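Local coordinates for protein hydroxylase (Rhodococcus sp., PDB 2OR0) that is a putative hydroxylase of the acyl-CoA dehydrogenase-like family, probably using reduced flavin and molecular oxygen to oxidise a substrate not yet identified, at residues L183-P188 / Y222-A227; G145-G150 / G216-G221. All coordinates share one frame; numbering follows the deposited sequence.

Contact 1: L183-P188 / Y222-A227; sequences LHVILP and YRTLNA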
loop_
_atom_site.group_PDB
_atom_site.type_symbol
_atom_site.label_atom_id
_atom_site.label_comp_id
_atom_site.label_asym_id
_atom_site.label_seq_id
_atom_site.Cartn_x
_atom_site.Cartn_y
_atom_site.Cartn_z
ATOM N N LEU A 183 -16.331 -2.826 11.467
ATOM C CA LEU A 183 -15.163 -3.264 12.220
ATOM C C LEU A 183 -13.978 -3.500 11.329
ATOM O O LEU A 183 -14.146 -3.752 10.122
ATOM C CB LEU A 183 -15.439 -4.602 12.928
ATOM C CG LEU A 183 -16.613 -4.764 13.917
ATOM C CD1 LEU A 183 -16.780 -6.248 14.243
ATOM C CD2 LEU A 183 -16.398 -3.980 15.209
ATOM N N HIS A 184 -12.792 -3.438 11.948
ATOM C CA HIS A 184 -11.620 -4.175 11.518
ATOM C C HIS A 184 -11.422 -5.373 12.457
ATOM O O HIS A 184 -11.441 -5.223 13.692
ATOM C CB HIS A 184 -10.365 -3.283 11.538
ATOM C CG HIS A 184 -10.411 -2.124 10.582
ATOM N ND1 HIS A 184 -9.482 -1.099 10.603
ATOM C CD2 HIS A 184 -11.277 -1.819 9.583
ATOM C CE1 HIS A 184 -9.768 -0.221 9.657
ATOM N NE2 HIS A 184 -10.854 -0.629 9.028
ATOM N N VAL A 185 -11.239 -6.567 11.896
ATOM C CA VAL A 185 -11.178 -7.797 12.705
ATOM C C VAL A 185 -9.904 -8.570 12.382
ATOM O O VAL A 185 -9.437 -8.560 11.233
ATOM C CB VAL A 185 -12.451 -8.705 12.478
ATOM C CG1 VAL A 185 -13.720 -7.973 12.886
ATOM C CG2 VAL A 185 -12.560 -9.185 11.015
ATOM N N ILE A 186 -9.322 -9.219 13.385
ATOM C CA ILE A 186 -8.101 -10.002 13.175
ATOM C C ILE A 186 -8.406 -11.501 13.307
ATOM O O ILE A 186 -9.049 -11.919 14.282
ATOM C CB ILE A 186 -6.970 -9.577 14.160
ATOM C CG1 ILE A 186 -6.531 -8.135 13.892
ATOM C CG2 ILE A 186 -5.761 -10.491 14.060
ATOM C CD1 ILE A 186 -6.901 -7.190 15.027
ATOM N N LEU A 187 -7.966 -12.296 12.321
ATOM C CA LEU A 187 -8.200 -13.754 12.294
ATOM C C LEU A 187 -6.911 -14.474 12.010
ATOM O O LEU A 187 -6.138 -14.023 11.173
ATOM C CB LEU A 187 -9.198 -14.157 11.198
ATOM C CG LEU A 187 -10.690 -13.918 11.395
ATOM C CD1 LEU A 187 -11.021 -12.456 11.273
ATOM C CD2 LEU A 187 -11.472 -14.711 10.366
ATOM N N PRO A 188 -6.659 -15.597 12.710
ATOM C CA PRO A 188 -5.529 -16.441 12.356
ATOM C C PRO A 188 -5.850 -17.206 11.067
ATOM O O PRO A 188 -7.032 -17.388 10.759
ATOM C CB PRO A 188 -5.434 -17.406 13.540
ATOM C CG PRO A 188 -6.815 -17.440 14.123
ATOM C CD PRO A 188 -7.401 -16.100 13.883
ATOM N N TYR A 222 -11.522 -8.475 21.774
ATOM C CA TYR A 222 -10.181 -7.891 21.854
ATOM C C TYR A 222 -9.390 -7.973 20.527
ATOM O O TYR A 222 -8.321 -7.357 20.401
ATOM C CB TYR A 222 -9.378 -8.500 23.023
ATOM C CG TYR A 222 -8.808 -9.890 22.777
ATOM C CD1 TYR A 222 -7.598 -10.058 22.128
ATOM C CD2 TYR A 222 -9.483 -11.039 23.233
ATOM C CE1 TYR A 222 -7.080 -11.321 21.892
ATOM C CE2 TYR A 222 -8.973 -12.302 23.012
ATOM C CZ TYR A 222 -7.772 -12.441 22.350
ATOM O OH TYR A 222 -7.268 -13.696 22.119
ATOM N N ARG A 223 -9.923 -8.731 19.562
ATOM C CA ARG A 223 -9.334 -8.858 18.216
ATOM C C ARG A 223 -10.050 -7.999 17.185
ATOM O O ARG A 223 -9.939 -8.233 15.984
ATOM C CB ARG A 223 -9.333 -10.317 17.754
ATOM C CG ARG A 223 -8.259 -11.149 18.413
ATOM C CD ARG A 223 -8.272 -12.509 17.816
ATOM N NE ARG A 223 -7.405 -13.444 18.511
ATOM C CZ ARG A 223 -7.441 -14.767 18.323
ATOM N NH1 ARG A 223 -8.314 -15.307 17.463
ATOM N NH2 ARG A 223 -6.596 -15.554 18.990
ATOM N N THR A 224 -10.780 -6.998 17.657
ATOM C CA THR A 224 -11.493 -6.093 16.784
ATOM C C THR A 224 -11.167 -4.636 17.127
ATOM O O THR A 224 -10.736 -4.334 18.252
ATOM C CB THR A 224 -13.035 -6.317 16.827
ATOM O OG1 THR A 224 -13.601 -5.678 17.967
ATOM C CG2 THR A 224 -13.396 -7.794 16.864
ATOM N N LEU A 225 -11.342 -3.761 16.143
ATOM C CA LEU A 225 -11.433 -2.325 16.361
ATOM C C LEU A 225 -12.671 -1.832 15.641
ATOM O O LEU A 225 -13.076 -2.397 14.625
ATOM C CB LEU A 225 -10.200 -1.589 15.822
ATOM C CG LEU A 225 -8.864 -1.890 16.517
ATOM C CD1 LEU A 225 -7.626 -1.411 15.724
ATOM C CD2 LEU A 225 -8.850 -1.334 17.984
ATOM N N ASN A 226 -13.281 -0.792 16.184
ATOM C CA ASN A 226 -14.350 -0.099 15.526
ATOM C C ASN A 226 -13.743 0.728 14.356
ATOM O O ASN A 226 -12.898 1.611 14.589
ATOM C CB ASN A 226 -15.027 0.777 16.580
ATOM C CG ASN A 226 -16.125 1.615 16.043
ATOM O OD1 ASN A 226 -16.150 1.983 14.860
ATOM N ND2 ASN A 226 -17.066 1.952 16.918
ATOM N N ALA A 227 -14.168 0.446 13.118
ATOM C CA ALA A 227 -13.587 1.095 11.919
ATOM C C ALA A 227 -13.765 2.605 11.882
ATOM O O ALA A 227 -12.878 3.298 11.403
ATOM C CB ALA A 227 -14.127 0.481 10.614
HETATM O O HOH W 1 -10.085 -14.099 15.549
#
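His184 and Leu225 form a hydrogen-bonded antiparallel pair, with strand axes 4.6 Å apart and their N-to-C directions 170° from each other. Both amide bonds of this pair are 2.9 Å long, His184 N to Leu225 O and Leu225 N to His184 O; the second lies in the carbonyl plane. Ile186 N adds a 2.8 Å bond to Arg223 O, approaching the oxygen almost head-on. On one face Val185 meets Thr224 through methyls alone, CG1 to CG2 at 4.0 Å, while Thr224 OG1 turns back to Gly221 O, just before its segment. On the other face Ala227 CA lies over one face of the His184 imidazole, with CB 3.8 Å from NE2; the far nitrogen of that ring, ND1, is hydrogen-bonded to Glu108. Ile186 brings its terminal CD1 to 3.4 Å from Arg223 O, beside the amide bond that this oxygen already accepts. The Arg223 chain, extended from CG to NE (chi3 -172°), runs along the partner strand until NH1 reaches a water in the guanidinium plane. That water donates to Ile186 O at 2.7 Å, so it continues the pairing where direct backbone bonds have ended. NE of the same guanidinium makes a salt bridge to Glu119. Asn226, at the N-cap position, caps helix 227-232 through weak bonds from OD1 to Ala228 N and Lys229 N. Strand 224-226 is thus a short strand added alongside 182-188 in the beta domain characteristic of the acyl-CoA dehydrogenase fold.

Contact 2: G145-G150 / G216-G221; sequences GYVLKG and GAFVPG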
loop_
_atom_site.group_PDB
_atom_site.type_symbol
_atom_site.label_atom_id
_atom_site.label_comp_id
_atom_site.label_asym_id
_atom_site.label_seq_id
_atom_site.Cartn_x
_atom_site.Cartn_y
_atom_site.Cartn_z
ATOM N N GLY A 145 -17.802 -11.523 21.594
ATOM C CA GLY A 145 -17.283 -10.978 20.334
ATOM C C GLY A 145 -18.230 -11.075 19.150
ATOM O O GLY A 145 -19.371 -10.620 19.205
ATOM N N TYR A 146 -17.747 -11.651 18.051
ATOM C CA TYR A 146 -18.571 -11.722 16.836
ATOM C C TYR A 146 -18.340 -13.014 16.111
ATOM O O TYR A 146 -17.282 -13.643 16.281
ATOM C CB TYR A 146 -18.230 -10.570 15.887
ATOM C CG TYR A 146 -18.341 -9.201 16.510
ATOM C CD1 TYR A 146 -19.479 -8.428 16.321
ATOM C CD2 TYR A 146 -17.294 -8.676 17.280
ATOM C CE1 TYR A 146 -19.592 -7.171 16.889
ATOM C CE2 TYR A 146 -17.384 -7.392 17.854
ATOM C CZ TYR A 146 -18.536 -6.658 17.650
ATOM O OH TYR A 146 -18.655 -5.417 18.210
ATOM N N VAL A 147 -19.305 -13.399 15.265
ATOM C CA VAL A 147 -19.043 -14.494 14.325
ATOM C C VAL A 147 -19.050 -13.921 12.903
ATOM O O VAL A 147 -19.966 -13.176 12.520
ATOM C CB VAL A 147 -19.995 -15.708 14.478
ATOM C CG1 VAL A 147 -19.489 -16.853 13.651
ATOM C CG2 VAL A 147 -20.049 -16.174 15.962
ATOM N N LEU A 148 -18.015 -14.287 12.155
ATOM C CA LEU A 148 -17.697 -13.658 10.879
ATOM C C LEU A 148 -17.959 -14.572 9.681
ATOM O O LEU A 148 -17.546 -15.711 9.665
ATOM C CB LEU A 148 -16.221 -13.229 10.861
ATOM C CG LEU A 148 -15.856 -12.268 9.716
ATOM C CD1 LEU A 148 -16.282 -10.852 10.041
ATOM C CD2 LEU A 148 -14.367 -12.339 9.484
ATOM N N LYS A 149 -18.616 -14.024 8.677
ATOM C CA LYS A 149 -18.780 -14.706 7.403
ATOM C C LYS A 149 -18.583 -13.714 6.247
ATOM O O LYS A 149 -19.108 -12.611 6.276
ATOM C CB LYS A 149 -20.179 -15.316 7.308
ATOM C CG LYS A 149 -20.350 -16.162 6.074
ATOM C CD LYS A 149 -21.798 -16.450 5.732
ATOM C CE LYS A 149 -21.821 -17.483 4.581
ATOM N NZ LYS A 149 -22.905 -17.106 3.705
ATOM N N GLY A 150 -17.865 -14.128 5.217
ATOM C CA GLY A 150 -17.793 -13.322 3.993
ATOM C C GLY A 150 -16.757 -13.804 2.986
ATOM O O GLY A 150 -16.075 -14.821 3.192
ATOM N N GLY A 216 -17.759 -19.014 9.042
ATOM C CA GLY A 216 -18.335 -18.642 10.341
ATOM C C GLY A 216 -17.285 -18.832 11.428
ATOM O O GLY A 216 -17.275 -19.851 12.143
ATOM N N ALA A 217 -16.377 -17.856 11.515
ATOM C CA ALA A 217 -15.283 -17.860 12.466
ATOM C C ALA A 217 -15.624 -16.946 13.622
ATOM O O ALA A 217 -16.036 -15.799 13.425
ATOM C CB ALA A 217 -14.008 -17.405 11.804
ATOM N N PHE A 218 -15.442 -17.454 14.836
ATOM C CA PHE A 218 -15.630 -16.631 16.020
ATOM C C PHE A 218 -14.428 -15.696 16.181
ATOM O O PHE A 218 -13.282 -16.149 16.136
ATOM C CB PHE A 218 -15.782 -17.491 17.287
ATOM C CG PHE A 218 -15.747 -16.686 18.563
ATOM C CD1 PHE A 218 -16.812 -15.856 18.899
ATOM C CD2 PHE A 218 -14.640 -16.750 19.415
ATOM C CE1 PHE A 218 -16.789 -15.100 20.082
ATOM C CE2 PHE A 218 -14.611 -15.999 20.594
ATOM C CZ PHE A 218 -15.671 -15.176 20.920
ATOM N N VAL A 219 -14.719 -14.409 16.366
ATOM C CA VAL A 219 -13.686 -13.399 16.598
ATOM C C VAL A 219 -13.960 -12.701 17.948
ATOM O O VAL A 219 -14.965 -12.000 18.099
ATOM C CB VAL A 219 -13.618 -12.348 15.437
ATOM C CG1 VAL A 219 -12.500 -11.320 15.707
ATOM C CG2 VAL A 219 -13.391 -13.030 14.068
ATOM N N PRO A 220 -13.080 -12.925 18.940
ATOM C CA PRO A 220 -13.195 -12.257 20.254
ATOM C C PRO A 220 -13.169 -10.728 20.159
ATOM O O PRO A 220 -12.564 -10.184 19.217
ATOM C CB PRO A 220 -11.967 -12.767 21.031
ATOM C CG PRO A 220 -11.081 -13.462 20.023
ATOM C CD PRO A 220 -11.932 -13.853 18.858
ATOM N N GLY A 221 -13.825 -10.043 21.106
ATOM C CA GLY A 221 -13.883 -8.573 21.143
ATOM C C GLY A 221 -12.500 -7.904 21.071
ATOM O O GLY A 221 -12.319 -6.898 20.364
#
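Tyr146 and Val219 exchange two backbone hydrogen bonds, as do Leu148 and Ala217, making two hydrogen-bonded antiparallel pairs between strands whose axes approach to 4.5 Å at a crossing angle of 142°. The straightest bond is Val219 N to Tyr146 O, 2.7 Å long with 179° at the hydrogen. Ala217 N to Leu148 O is longer, 3.1 Å, yet uses a lone pair in the carbonyl plane. Gly216 and Ala217 both face Leu148 in a classic beta bulge, and the chain turns a corner at Gly216.

CA-H...O contacts accompany these bonds: Gly216 CA comes to 3.1 Å from Leu148 O, and Gly145 CA donates similarly to Val219 O. Gly145 adopts backbone angles at which a CB would be jammed against the preceding carbonyl and would also clash with Val219 O, which explains its glycine.

Side-chain contacts divide between the faces. Beside Val147, the Phe218 ring swings back over the partner strand because CG stands opposite the backbone N (chi1 170°). Its CD1 reaches 3.5 Å from Tyr146 O, approaching obliquely, and Val147 CG2 lies near the ring plane at its edge, an apolar contact 4.4 Å from CD1. Pro220 N stands above one face of the Phe218 ring, offset toward its rim. Val147 CG1 meets the Gly216 carbonyl carbon at 3.7 Å. On the face carrying Tyr146, Leu148 and Val219, Leu148 CB makes apolar contact with Val219 CG2, and Val219 O lies at the edge of the Tyr146 ring. Leu148 and Val219 also touch Leu187, and Tyr146 touches Leu183, so this face packs against strand 182-188.

The polar part of the contact is backbone bonding, four hydrogen bonds with no salt bridge, which sets the register; the side chains add apolar packing on both faces.

From the N terminus, strand 145-155 comes first, then 182-188, 217-220 and 224-226. Contact 2 closes the longer loop, with 65 residues between its segments, and contact 1 the shorter, with 33. Their segments alternate along the chain, so the loops cross. Residues 216-221 run directly into 222-227: after pairing with 145-150, the chain moves across to 183-188 before entering helix 227-232. The contact centres are 9 Å apart and meet through apolar packing, Leu187 CD1 to Val219 CG2 at 3.7 Å and Thr224 CG2 to Val219 CG1 at 3.8 Å. Together they hold the consecutive strands 217-220 and 224-226 against 145-155 and 182-188 of one sheet, with contact 1 ending where helix 227-232 begins.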